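Local coordinates for sporozoite microneme protein essential for cell traversal (Plasmodium berghei, PDB 4U5A), which is required for malaria sporozoites to traverse host cells and folds largely as a four-helix bundle, probably acting after release from the micronemes, at residues F36-A41 against L118-I123; V51-K56 against E169-I174; F59-K64 against P176-F181. All coordinates share one frame; numbering follows the deposited sequence.

Contact 1 (F36-A41 against L118-I123); sequences FLDIEA and LNKSHI
K120 lays its aliphatic stem over the side chain of I39. With CG anti to the backbone N (chi1 154°), the lysine chain is directed across the gap. Its CB meets the isoleucine tip, 3.9 Å from I39 CD1. One carbon further on, K120 CG makes the closest approach of the contact, 3.7 Å to I39 CG1. A bend at chi3 (136°) brings K120 CE beside D38, 4.0 Å from D38 CB, and a further bend at chi4 sets the direction of NZ. The ammonium at the tip does not close on the carboxylate: K120 NZ stays 5.5 Å from D38 OD2, so any attraction between the opposite charges is probably long-range and no salt bridge forms.

The other branch of I39 serves I123. I39 CG2 and I123 CG2 meet at 4.0 Å, the two side chains crossing at about a right angle. All three touches are between carbons, with the charged groups of D38 and K120 at the margin.

It joins the last helical turn of helix 10-39 to helix 88-126. On its flanks, I39 also rests on L54 of helix 49-57, while I123 packs against F173 and I174 of helix 167-197.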
ATOM      1  N   PHE A  36     -10.551  -2.157  -3.371  1.00 63.73           N
ATOM      2  CA  PHE A  36     -11.729  -1.299  -3.451  1.00 59.50           C
ATOM      3  C   PHE A  36     -12.781  -1.792  -4.455  1.00 64.97           C
ATOM      4  O   PHE A  36     -13.973  -1.735  -4.175  1.00 59.27           O
ATOM      5  CB  PHE A  36     -11.311   0.131  -3.793  1.00 45.15           C
ATOM      6  CG  PHE A  36     -10.914   0.942  -2.595  1.00 42.41           C
ATOM      7  CD1 PHE A  36     -11.873   1.589  -1.834  1.00 43.13           C
ATOM      8  CD2 PHE A  36      -9.582   1.053  -2.225  1.00 45.71           C
ATOM      9  CE1 PHE A  36     -11.515   2.336  -0.728  1.00 46.43           C
ATOM     10  CE2 PHE A  36      -9.213   1.799  -1.120  1.00 44.33           C
ATOM     11  CZ  PHE A  36     -10.183   2.441  -0.369  1.00 47.69           C
ATOM     12  N   LEU A  37     -12.342  -2.293  -5.606  1.00 58.08           N
ATOM     13  CA  LEU A  37     -13.258  -2.803  -6.623  1.00 57.39           C
ATOM     14  C   LEU A  37     -13.998  -4.036  -6.124  1.00 65.00           C
ATOM     15  O   LEU A  37     -15.199  -4.187  -6.357  1.00 67.16           O
ATOM     16  CB  LEU A  37     -12.504  -3.129  -7.916  1.00 55.25           C
ATOM     17  CG  LEU A  37     -11.905  -1.947  -8.686  1.00 62.48           C
ATOM     18  CD1 LEU A  37     -11.267  -2.411  -9.982  1.00 66.29           C
ATOM     19  CD2 LEU A  37     -12.954  -0.881  -8.957  1.00 64.55           C
ATOM     20  N   ASP A  38     -13.273  -4.926  -5.454  1.00 66.24           N
ATOM     21  CA  ASP A  38     -13.868  -6.134  -4.898  1.00 66.56           C
ATOM     22  C   ASP A  38     -14.882  -5.778  -3.816  1.00 67.32           C
ATOM     23  O   ASP A  38     -15.891  -6.465  -3.650  1.00 80.00           O
ATOM     24  CB  ASP A  38     -12.791  -7.063  -4.332  1.00 55.07           C
ATOM     25  CG  ASP A  38     -11.933  -7.686  -5.414  1.00 69.55           C
ATOM     26  OD1 ASP A  38     -12.385  -7.734  -6.578  1.00 68.69           O
ATOM     27  OD2 ASP A  38     -10.803  -8.117  -5.101  1.00 85.27           O
ATOM     28  N   ILE A  39     -14.621  -4.696  -3.089  1.00 61.57           N
ATOM     29  CA  ILE A  39     -15.583  -4.230  -2.092  1.00 57.98           C
ATOM     30  C   ILE A  39     -16.816  -3.621  -2.758  1.00 65.60           C
ATOM     31  O   ILE A  39     -17.934  -3.778  -2.268  1.00 78.32           O
ATOM     32  CB  ILE A  39     -14.958  -3.193  -1.134  1.00 65.48           C
ATOM     33  CG1 ILE A  39     -13.763  -3.796  -0.396  1.00 61.26           C
ATOM     34  CG2 ILE A  39     -15.986  -2.697  -0.126  1.00 41.03           C
ATOM     35  CD1 ILE A  39     -13.152  -2.870   0.635  1.00 55.77           C
ATOM     36  N   GLU A  40     -16.625  -2.953  -3.893  1.00 76.62           N
ATOM     37  CA  GLU A  40     -17.746  -2.346  -4.606  1.00 72.51           C
ATOM     38  C   GLU A  40     -18.591  -3.373  -5.362  1.00 80.36           C
ATOM     39  O   GLU A  40     -19.041  -3.115  -6.476  1.00 86.55           O
ATOM     40  CB  GLU A  40     -17.212  -1.308  -5.598  1.00 75.39           C
ATOM     41  CG  GLU A  40     -16.409  -0.178  -4.969  1.00 77.28           C
ATOM     42  CD  GLU A  40     -15.703   0.683  -6.004  1.00 95.96           C
ATOM     43  OE1 GLU A  40     -16.013   0.550  -7.209  1.00 98.40           O
ATOM     44  OE2 GLU A  40     -14.813   1.470  -5.617  1.00 86.16           O
ATOM     45  N   ALA A  41     -18.802  -4.534  -4.749  1.00 88.39           N
ATOM     46  CA  ALA A  41     -19.707  -5.549  -5.281  1.00 81.69           C
ATOM     47  C   ALA A  41     -20.461  -6.285  -4.167  1.00 85.46           C
ATOM     48  O   ALA A  41     -20.104  -7.415  -3.842  1.00 77.36           O
ATOM     49  CB  ALA A  41     -18.941  -6.536  -6.146  1.00 51.88           C
ATOM     50  N   LEU A 118      -7.861  -8.461   5.031  1.00 43.88           N
ATOM     51  CA  LEU A 118      -8.737  -8.914   6.107  1.00 36.03           C
ATOM     52  C   LEU A 118      -9.823  -7.868   6.403  1.00 49.94           C
ATOM     53  O   LEU A 118     -10.983  -8.220   6.654  1.00 51.89           O
ATOM     54  CB  LEU A 118      -7.932  -9.244   7.366  1.00 46.05           C
ATOM     55  CG  LEU A 118      -8.734  -9.822   8.536  1.00 47.58           C
ATOM     56  CD1 LEU A 118      -9.420 -11.106   8.108  1.00 38.76           C
ATOM     57  CD2 LEU A 118      -7.841 -10.089   9.740  1.00 38.41           C
ATOM     58  N   ASN A 119      -9.449  -6.589   6.356  1.00 51.23           N
ATOM     59  CA  ASN A 119     -10.420  -5.499   6.515  1.00 51.60           C
ATOM     60  C   ASN A 119     -11.511  -5.509   5.432  1.00 43.48           C
ATOM     61  O   ASN A 119     -12.691  -5.285   5.720  1.00 48.68           O
ATOM     62  CB  ASN A 119      -9.705  -4.142   6.512  1.00 44.03           C
ATOM     63  CG  ASN A 119      -9.072  -3.795   7.858  1.00 49.30           C
ATOM     64  OD1 ASN A 119      -9.513  -4.258   8.912  1.00 44.66           O
ATOM     65  ND2 ASN A 119      -8.034  -2.965   7.821  1.00 50.20           N
ATOM     66  N   LYS A 120     -11.103  -5.768   4.190  1.00 36.56           N
ATOM     67  CA  LYS A 120     -12.023  -5.891   3.059  1.00 35.18           C
ATOM     68  C   LYS A 120     -13.015  -7.024   3.273  1.00 56.79           C
ATOM     69  O   LYS A 120     -14.227  -6.839   3.111  1.00 57.57           O
ATOM     70  CB  LYS A 120     -11.247  -6.124   1.760  1.00 40.69           C
ATOM     71  CG  LYS A 120     -12.040  -6.865   0.685  1.00 51.23           C
ATOM     72  CD  LYS A 120     -11.151  -7.300  -0.470  1.00 63.62           C
ATOM     73  CE  LYS A 120     -11.450  -8.730  -0.895  1.00 75.67           C
ATOM     74  NZ  LYS A 120     -11.094  -9.683   0.194  1.00 59.98           N
ATOM     75  N   SER A 121     -12.493  -8.198   3.629  1.00 61.08           N
ATOM     76  CA  SER A 121     -13.343  -9.353   3.904  1.00 50.59           C
ATOM     77  C   SER A 121     -14.346  -9.029   5.008  1.00 50.16           C
ATOM     78  O   SER A 121     -15.533  -9.356   4.906  1.00 48.64           O
ATOM     79  CB  SER A 121     -12.501 -10.571   4.291  1.00 44.43           C
ATOM     80  OG  SER A 121     -11.718 -11.025   3.199  1.00 50.00           O
ATOM     81  N   HIS A 122     -13.854  -8.377   6.058  1.00 43.81           N
ATOM     82  CA  HIS A 122     -14.691  -7.971   7.181  1.00 41.25           C
ATOM     83  C   HIS A 122     -15.833  -7.056   6.722  1.00 55.04           C
ATOM     84  O   HIS A 122     -16.985  -7.217   7.148  1.00 61.06           O
ATOM     85  CB  HIS A 122     -13.832  -7.274   8.240  1.00 35.26           C
ATOM     86  CG  HIS A 122     -14.502  -7.123   9.567  1.00 47.50           C
ATOM     87  ND1 HIS A 122     -15.744  -7.656   9.845  1.00 62.11           N
ATOM     88  CD2 HIS A 122     -14.104  -6.496  10.702  1.00 45.47           C
ATOM     89  CE1 HIS A 122     -16.081  -7.365  11.087  1.00 48.83           C
ATOM     90  NE2 HIS A 122     -15.101  -6.661  11.631  1.00 43.94           N
ATOM     91  N   ILE A 123     -15.510  -6.101   5.850  1.00 52.60           N
ATOM     92  CA  ILE A 123     -16.510  -5.170   5.333  1.00 59.59           C
ATOM     93  C   ILE A 123     -17.561  -5.887   4.483  1.00 59.46           C
ATOM     94  O   ILE A 123     -18.763  -5.668   4.659  1.00 49.20           O
ATOM     95  CB  ILE A 123     -15.861  -4.043   4.495  1.00 59.30           C
ATOM     96  CG1 ILE A 123     -15.047  -3.104   5.395  1.00 62.88           C
ATOM     97  CG2 ILE A 123     -16.918  -3.249   3.744  1.00 38.46           C
ATOM     98  CD1 ILE A 123     -14.196  -2.105   4.631  1.00 44.03           C
TER

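Contact 2 (V51-K56 against E169-I174); sequences VKLLSK and ELINFI
L53 and L54 reach out from segment 51-56 of helix 49-57 to meet L170, I171 and I174, and everything that passes between the two segments is apolar. L53 carries more of it. Its CG stands anti to the backbone N (chi1 -179°), which extends the side chain across the gap, and the CD2 methyl does the touching. L53 CD2 lies 3.5 Å from I171 CD1, the two side chains meeting at a slant. The same methyl also nears L170, where L53 CD2 and L170 CD2 are a looser 4.4 Å apart. One residue along, L54 uses its own CD2, which meets I174 CD1 at 4.0 Å. L54 and I174 are the buried pair, on the side facing the rest of the bundle.

The two helical segments run in nearly the same direction, 25° apart, with their axes 12.3 Å from each other at the closest. At that spacing the branch ends of the leucines and isoleucines do the bridging while the backbones remain well separated. The setting is one end of a four-helix bundle, where the short helix 49-57 leads into helix 59-84 and packs against the start of helix 167-197.

Polar and aromatic interactions stay within each side or go to third parties. N172 ND2 makes a weak hydrogen bond to E169 OE1 at 3.5 Å, on the outer face of helix 167-197. The carbonyl of S55 accepts a hydrogen bond from S58 OG, and that of I171 one from T175 OG1. F173 turns to helix 88-126, where its ring meets H122 edge-to-face and receives K126 in a cation-pi contact.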
ATOM      1  N   VAL A  51     -21.368   2.747  -3.502  1.00 54.93           N
ATOM      2  CA  VAL A  51     -20.326   2.517  -4.498  1.00 63.28           C
ATOM      3  C   VAL A  51     -19.566   3.797  -4.845  1.00 49.68           C
ATOM      4  O   VAL A  51     -18.334   3.798  -4.894  1.00 70.12           O
ATOM      5  CB  VAL A  51     -20.916   1.913  -5.788  1.00 57.11           C
ATOM      6  CG1 VAL A  51     -19.819   1.640  -6.802  1.00 63.87           C
ATOM      7  CG2 VAL A  51     -21.677   0.642  -5.471  1.00 43.52           C
ATOM      8  N   LYS A  52     -20.299   4.883  -5.077  1.00 64.69           N
ATOM      9  CA  LYS A  52     -19.672   6.154  -5.428  1.00 69.99           C
ATOM     10  C   LYS A  52     -18.812   6.640  -4.267  1.00 74.45           C
ATOM     11  O   LYS A  52     -17.741   7.221  -4.463  1.00 70.62           O
ATOM     12  CB  LYS A  52     -20.725   7.189  -5.791  1.00 64.73           C
ATOM     13  N   LEU A  53     -19.292   6.376  -3.055  1.00 65.62           N
ATOM     14  CA  LEU A  53     -18.594   6.760  -1.837  1.00 63.17           C
ATOM     15  C   LEU A  53     -17.248   6.047  -1.746  1.00 72.65           C
ATOM     16  O   LEU A  53     -16.216   6.665  -1.466  1.00 74.68           O
ATOM     17  CB  LEU A  53     -19.446   6.435  -0.614  1.00 57.06           C
ATOM     18  CG  LEU A  53     -18.881   6.806   0.756  1.00 70.74           C
ATOM     19  CD1 LEU A  53     -18.809   8.315   0.930  1.00 64.68           C
ATOM     20  CD2 LEU A  53     -19.710   6.167   1.845  1.00 61.83           C
ATOM     21  N   LEU A  54     -17.269   4.737  -1.981  1.00 64.09           N
ATOM     22  CA  LEU A  54     -16.054   3.933  -1.918  1.00 61.76           C
ATOM     23  C   LEU A  54     -15.077   4.308  -3.026  1.00 59.81           C
ATOM     24  O   LEU A  54     -13.863   4.337  -2.811  1.00 72.00           O
ATOM     25  CB  LEU A  54     -16.393   2.445  -2.009  1.00 74.90           C
ATOM     26  CG  LEU A  54     -17.215   1.842  -0.868  1.00 65.33           C
ATOM     27  CD1 LEU A  54     -17.593   0.412  -1.191  1.00 62.44           C
ATOM     28  CD2 LEU A  54     -16.441   1.905   0.435  1.00 69.26           C
ATOM     29  N   SER A  55     -15.613   4.603  -4.208  1.00 53.83           N
ATOM     30  CA  SER A  55     -14.783   5.021  -5.333  1.00 58.15           C
ATOM     31  C   SER A  55     -14.121   6.356  -5.037  1.00 64.51           C
ATOM     32  O   SER A  55     -13.003   6.614  -5.480  1.00 68.86           O
ATOM     33  CB  SER A  55     -15.608   5.106  -6.616  1.00 72.39           C
ATOM     34  OG  SER A  55     -15.906   3.812  -7.116  1.00 82.74           O
ATOM     35  N   LYS A  56     -14.819   7.206  -4.289  1.00 67.83           N
ATOM     36  CA  LYS A  56     -14.216   8.437  -3.796  1.00 67.45           C
ATOM     37  C   LYS A  56     -13.081   8.095  -2.834  1.00 51.93           C
ATOM     38  O   LYS A  56     -11.981   8.638  -2.946  1.00 62.99           O
ATOM     39  CB  LYS A  56     -15.257   9.317  -3.115  1.00 53.45           C
ATOM     40  N   GLU A 169     -24.519   3.953   9.084  1.00 60.62           N
ATOM     41  CA  GLU A 169     -23.910   2.856   9.818  1.00 70.51           C
ATOM     42  C   GLU A 169     -22.649   2.364   9.115  1.00 64.50           C
ATOM     43  O   GLU A 169     -21.652   2.045   9.765  1.00 60.06           O
ATOM     44  CB  GLU A 169     -24.903   1.706   9.973  1.00 80.70           C
ATOM     45  CG  GLU A 169     -25.906   1.880  11.109  1.00 90.82           C
ATOM     46  CD  GLU A 169     -25.344   2.654  12.289  1.00103.84           C
ATOM     47  OE1 GLU A 169     -24.332   2.214  12.878  1.00 97.71           O
ATOM     48  OE2 GLU A 169     -25.926   3.706  12.629  1.00101.48           O
ATOM     49  N   LEU A 170     -22.702   2.302   7.785  1.00 61.38           N
ATOM     50  CA  LEU A 170     -21.558   1.864   6.990  1.00 61.52           C
ATOM     51  C   LEU A 170     -20.428   2.891   7.101  1.00 64.19           C
ATOM     52  O   LEU A 170     -19.258   2.521   7.237  1.00 55.06           O
ATOM     53  CB  LEU A 170     -21.974   1.638   5.530  1.00 38.48           C
ATOM     54  CG  LEU A 170     -20.953   1.104   4.514  1.00 64.40           C
ATOM     55  CD1 LEU A 170     -21.654   0.278   3.447  1.00 59.85           C
ATOM     56  CD2 LEU A 170     -20.180   2.231   3.858  1.00 70.18           C
ATOM     57  N   ILE A 171     -20.780   4.173   7.038  1.00 54.19           N
ATOM     58  CA  ILE A 171     -19.811   5.233   7.289  1.00 61.68           C
ATOM     59  C   ILE A 171     -19.221   5.055   8.681  1.00 56.76           C
ATOM     60  O   ILE A 171     -17.998   5.099   8.861  1.00 63.96           O
ATOM     61  CB  ILE A 171     -20.435   6.652   7.173  1.00 60.70           C
ATOM     62  CG1 ILE A 171     -20.464   7.134   5.719  1.00 50.84           C
ATOM     63  CG2 ILE A 171     -19.593   7.668   7.906  1.00 47.69           C
ATOM     64  CD1 ILE A 171     -21.447   6.445   4.835  1.00 49.56           C
ATOM     65  N   ASN A 172     -20.090   4.802   9.656  1.00 55.00           N
ATOM     66  CA  ASN A 172     -19.641   4.635  11.032  1.00 67.07           C
ATOM     67  C   ASN A 172     -18.701   3.445  11.205  1.00 57.69           C
ATOM     68  O   ASN A 172     -17.859   3.438  12.104  1.00 63.51           O
ATOM     69  CB  ASN A 172     -20.850   4.481  11.963  1.00 75.98           C
ATOM     70  CG  ASN A 172     -20.463   4.016  13.357  1.00 87.53           C
ATOM     71  OD1 ASN A 172     -19.628   4.632  14.023  1.00 86.27           O
ATOM     72  ND2 ASN A 172     -21.059   2.913  13.800  1.00 85.02           N
ATOM     73  N   PHE A 173     -18.811   2.456  10.323  1.00 49.23           N
ATOM     74  CA  PHE A 173     -17.968   1.273  10.442  1.00 56.93           C
ATOM     75  C   PHE A 173     -16.642   1.392   9.698  1.00 58.41           C
ATOM     76  O   PHE A 173     -15.597   1.004  10.221  1.00 46.08           O
ATOM     77  CB  PHE A 173     -18.706   0.030   9.951  1.00 49.60           C
ATOM     78  CG  PHE A 173     -17.873  -1.219   9.997  1.00 53.92           C
ATOM     79  CD1 PHE A 173     -17.468  -1.750  11.213  1.00 52.50           C
ATOM     80  CD2 PHE A 173     -17.493  -1.862   8.830  1.00 51.83           C
ATOM     81  CE1 PHE A 173     -16.699  -2.898  11.265  1.00 48.60           C
ATOM     82  CE2 PHE A 173     -16.727  -3.014   8.874  1.00 54.11           C
ATOM     83  CZ  PHE A 173     -16.329  -3.532  10.094  1.00 51.03           C
ATOM     84  N   ILE A 174     -16.678   1.920   8.479  1.00 59.65           N
ATOM     85  CA  ILE A 174     -15.468   1.959   7.668  1.00 50.82           C
ATOM     86  C   ILE A 174     -14.629   3.205   7.935  1.00 56.69           C
ATOM     87  O   ILE A 174     -13.475   3.272   7.512  1.00 61.55           O
ATOM     88  CB  ILE A 174     -15.784   1.884   6.156  1.00 45.92           C
ATOM     89  CG1 ILE A 174     -16.467   3.166   5.680  1.00 61.38           C
ATOM     90  CG2 ILE A 174     -16.635   0.662   5.838  1.00 40.92           C
ATOM     91  CD1 ILE A 174     -16.731   3.178   4.195  1.00 60.61           C
TER

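Contact 3 (F59-K64 against P176-F181); sequences FVPEEK and PIYDDF
V60 and P61 face two aromatic rings, Y178 and F181, across a pair of helical segments that run almost parallel, 12° apart, with their axes 11.4 Å from each other.

Of the van der Waals contacts, those of V60 fall on the far end of the tyrosine. Y178 reaches out with its CG anti to the backbone N (chi1 172°), which carries the phenol across to the other helix at about a right angle to the valine side chain. V60 CB lies 4.5 Å from Y178 CZ. The 3.1 Å between V60 CG2 and Y178 OH is shorter than normal packing and doubtful in detail at this resolution. P61 pairs with the second ring: its CG lies 4.2 Å from F181 CE2, and both of these residues are buried. The proline is also flanked by F36 of helix 10-39, and F181 by L112 and N116 of helix 88-126, so this pair looks into the middle of the bundle.

No hydrogen bond crosses between the two segments. The phenol oxygen of Y178 is instead hydrogen-bonded to the carbonyl O of Y57 of helix 49-57, and the rings of Y178 and Y57 stack. K64 NZ makes a weak hydrogen bond to T186 OG1, further along helix 167-197.

The chemistry is therefore split: carbon packing joins the segments directly, while the tyrosine's polar end is satisfied by a backbone carbonyl of helix 49-57, a bond that probably helps hold the hydroxyl beside V60.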
ATOM      1  N   PHE A  59      -9.372   7.118  -3.994  1.00 46.79           N
ATOM      2  CA  PHE A  59      -8.489   8.057  -4.679  1.00 51.20           C
ATOM      3  C   PHE A  59      -7.332   8.516  -3.801  1.00 51.15           C
ATOM      4  O   PHE A  59      -6.253   8.835  -4.302  1.00 37.17           O
ATOM      5  CB  PHE A  59      -9.282   9.266  -5.180  1.00 52.08           C
ATOM      6  CG  PHE A  59     -10.157   8.965  -6.367  1.00 70.52           C
ATOM      7  CD1 PHE A  59      -9.868   7.895  -7.202  1.00 77.49           C
ATOM      8  CD2 PHE A  59     -11.261   9.754  -6.653  1.00 65.96           C
ATOM      9  CE1 PHE A  59     -10.669   7.612  -8.297  1.00 76.49           C
ATOM     10  CE2 PHE A  59     -12.064   9.478  -7.745  1.00 64.90           C
ATOM     11  CZ  PHE A  59     -11.768   8.406  -8.570  1.00 74.90           C
ATOM     12  N   VAL A  60      -7.553   8.545  -2.493  1.00 37.99           N
ATOM     13  CA  VAL A  60      -6.526   9.015  -1.570  1.00 44.96           C
ATOM     14  C   VAL A  60      -5.334   8.044  -1.449  1.00 49.36           C
ATOM     15  O   VAL A  60      -4.188   8.491  -1.487  1.00 44.48           O
ATOM     16  CB  VAL A  60      -7.123   9.303  -0.171  1.00 44.54           C
ATOM     17  CG1 VAL A  60      -6.069   9.874   0.764  1.00 38.41           C
ATOM     18  CG2 VAL A  60      -8.280  10.270  -0.293  1.00 49.31           C
ATOM     19  N   PRO A  61      -5.586   6.722  -1.313  1.00 51.69           N
ATOM     20  CA  PRO A  61      -4.425   5.827  -1.238  1.00 40.43           C
ATOM     21  C   PRO A  61      -3.550   5.880  -2.487  1.00 36.79           C
ATOM     22  O   PRO A  61      -2.336   5.727  -2.368  1.00 36.22           O
ATOM     23  CB  PRO A  61      -5.060   4.440  -1.080  1.00 32.18           C
ATOM     24  CG  PRO A  61      -6.365   4.703  -0.441  1.00 35.66           C
ATOM     25  CD  PRO A  61      -6.838   5.989  -1.048  1.00 53.41           C
ATOM     26  N   GLU A  62      -4.149   6.112  -3.654  1.00 38.51           N
ATOM     27  CA  GLU A  62      -3.381   6.222  -4.893  1.00 40.82           C
ATOM     28  C   GLU A  62      -2.496   7.454  -4.851  1.00 37.66           C
ATOM     29  O   GLU A  62      -1.360   7.429  -5.318  1.00 42.53           O
ATOM     30  CB  GLU A  62      -4.302   6.275  -6.123  1.00 41.07           C
ATOM     31  CG  GLU A  62      -3.535   6.256  -7.449  1.00 47.25           C
ATOM     32  CD  GLU A  62      -4.419   6.363  -8.671  1.00 71.02           C
ATOM     33  OE1 GLU A  62      -5.655   6.448  -8.510  1.00 83.81           O
ATOM     34  OE2 GLU A  62      -3.875   6.352  -9.799  1.00 86.95           O
ATOM     35  N   GLU A  63      -3.021   8.530  -4.276  1.00 31.70           N
ATOM     36  CA  GLU A  63      -2.257   9.755  -4.153  1.00 34.06           C
ATOM     37  C   GLU A  63      -1.043   9.569  -3.252  1.00 37.85           C
ATOM     38  O   GLU A  63       0.040  10.067  -3.556  1.00 42.78           O
ATOM     39  CB  GLU A  63      -3.140  10.889  -3.632  1.00 40.61           C
ATOM     40  CG  GLU A  63      -4.226  11.335  -4.612  1.00 57.47           C
ATOM     41  CD  GLU A  63      -5.137  12.407  -4.036  1.00 65.97           C
ATOM     42  OE1 GLU A  63      -5.302  12.442  -2.798  1.00 65.05           O
ATOM     43  OE2 GLU A  63      -5.680  13.215  -4.819  1.00 81.84           O
ATOM     44  N   LYS A  64      -1.223   8.828  -2.165  1.00 34.18           N
ATOM     45  CA  LYS A  64      -0.142   8.579  -1.219  1.00 31.86           C
ATOM     46  C   LYS A  64       0.975   7.752  -1.844  1.00 35.27           C
ATOM     47  O   LYS A  64       2.151   7.954  -1.548  1.00 35.67           O
ATOM     48  CB  LYS A  64      -0.679   7.871   0.025  1.00 31.33           C
ATOM     49  CG  LYS A  64      -1.672   8.683   0.838  1.00 33.98           C
ATOM     50  CD  LYS A  64      -0.979   9.853   1.519  1.00 40.91           C
ATOM     51  CE  LYS A  64      -1.964  10.721   2.283  1.00 33.53           C
ATOM     52  NZ  LYS A  64      -1.263  11.831   2.983  1.00 50.50           N
ATOM     53  N   PRO A 176     -13.316   4.352  10.881  1.00 61.17           N
ATOM     54  CA  PRO A 176     -12.067   4.099  11.614  1.00 59.50           C
ATOM     55  C   PRO A 176     -11.059   3.271  10.820  1.00 55.38           C
ATOM     56  O   PRO A 176      -9.861   3.540  10.889  1.00 55.18           O
ATOM     57  CB  PRO A 176     -12.527   3.315  12.848  1.00 44.79           C
ATOM     58  CG  PRO A 176     -13.965   3.601  12.996  1.00 58.60           C
ATOM     59  CD  PRO A 176     -14.502   3.897  11.631  1.00 59.35           C
ATOM     60  N   ILE A 177     -11.551   2.290  10.070  1.00 44.16           N
ATOM     61  CA  ILE A 177     -10.695   1.412   9.278  1.00 51.85           C
ATOM     62  C   ILE A 177      -9.959   2.183   8.184  1.00 49.49           C
ATOM     63  O   ILE A 177      -8.746   2.050   8.025  1.00 46.41           O
ATOM     64  CB  ILE A 177     -11.514   0.259   8.650  1.00 47.18           C
ATOM     65  CG1 ILE A 177     -12.076  -0.647   9.751  1.00 53.34           C
ATOM     66  CG2 ILE A 177     -10.666  -0.558   7.689  1.00 30.92           C
ATOM     67  CD1 ILE A 177     -12.984  -1.747   9.244  1.00 43.31           C
ATOM     68  N   TYR A 178     -10.703   2.999   7.444  1.00 53.13           N
ATOM     69  CA  TYR A 178     -10.140   3.796   6.359  1.00 46.60           C
ATOM     70  C   TYR A 178      -9.189   4.880   6.875  1.00 52.08           C
ATOM     71  O   TYR A 178      -8.134   5.114   6.284  1.00 39.67           O
ATOM     72  CB  TYR A 178     -11.270   4.406   5.520  1.00 46.14           C
ATOM     73  CG  TYR A 178     -10.815   5.408   4.488  1.00 57.19           C
ATOM     74  CD1 TYR A 178     -10.275   4.990   3.277  1.00 49.62           C
ATOM     75  CD2 TYR A 178     -10.964   6.771   4.707  1.00 45.63           C
ATOM     76  CE1 TYR A 178      -9.861   5.905   2.328  1.00 45.42           C
ATOM     77  CE2 TYR A 178     -10.559   7.693   3.765  1.00 51.18           C
ATOM     78  CZ  TYR A 178     -10.008   7.256   2.578  1.00 61.58           C
ATOM     79  OH  TYR A 178      -9.607   8.177   1.640  1.00 48.06           O
ATOM     80  N   ASP A 179      -9.560   5.547   7.965  1.00 45.81           N
ATOM     81  CA  ASP A 179      -8.709   6.585   8.538  1.00 39.27           C
ATOM     82  C   ASP A 179      -7.381   6.010   9.026  1.00 44.97           C
ATOM     83  O   ASP A 179      -6.335   6.650   8.909  1.00 56.50           O
ATOM     84  CB  ASP A 179      -9.422   7.289   9.693  1.00 40.59           C
ATOM     85  CG  ASP A 179     -10.441   8.306   9.220  1.00 57.94           C
ATOM     86  OD1 ASP A 179     -10.664   8.407   7.996  1.00 56.71           O
ATOM     87  OD2 ASP A 179     -11.030   8.993  10.080  1.00 62.34           O
ATOM     88  N   ASP A 180      -7.427   4.792   9.555  1.00 47.43           N
ATOM     89  CA  ASP A 180      -6.222   4.120  10.024  1.00 46.71           C
ATOM     90  C   ASP A 180      -5.330   3.705   8.857  1.00 42.56           C
ATOM     91  O   ASP A 180      -4.103   3.731   8.962  1.00 43.18           O
ATOM     92  CB  ASP A 180      -6.596   2.900  10.872  1.00 42.66           C
ATOM     93  CG  ASP A 180      -5.573   1.784  10.775  1.00 82.22           C
ATOM     94  OD1 ASP A 180      -5.780   0.863   9.954  1.00 89.02           O
ATOM     95  OD2 ASP A 180      -4.563   1.829  11.511  1.00 86.35           O
ATOM     96  N   PHE A 181      -5.955   3.360   7.735  1.00 39.27           N
ATOM     97  CA  PHE A 181      -5.226   2.971   6.531  1.00 28.65           C
ATOM     98  C   PHE A 181      -4.436   4.155   5.998  1.00 42.12           C
ATOM     99  O   PHE A 181      -3.231   4.058   5.770  1.00 45.22           O
ATOM    100  CB  PHE A 181      -6.190   2.463   5.458  1.00 27.76           C
ATOM    101  CG  PHE A 181      -5.511   1.857   4.262  1.00 29.14           C
ATOM    102  CD1 PHE A 181      -4.236   1.321   4.362  1.00 43.81           C
ATOM    103  CD2 PHE A 181      -6.141   1.848   3.028  1.00 37.38           C
ATOM    104  CE1 PHE A 181      -3.610   0.767   3.257  1.00 36.99           C
ATOM    105  CE2 PHE A 181      -5.523   1.297   1.917  1.00 35.28           C
ATOM    106  CZ  PHE A 181      -4.256   0.757   2.033  1.00 35.03           C
TER

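How the contacts relate
From the N terminus, helix 10-39 supplies the first half of contact 1, helix 49-57 that of contact 2 and the start of helix 59-84 that of contact 3. The chain then turns into helix 88-126, where 118-123 closes contact 1. Helix 167-197 closes the other two in order, 169-174 for contact 2 and 176-181 for contact 3. All three loops therefore cross, and none nests in another. Contacts 1 and 2 abut, among other places where E40 meets S55. Contact 3 also abuts contact 1, with N119 against I177. Together they tie all four long helices and the short helix 49-57.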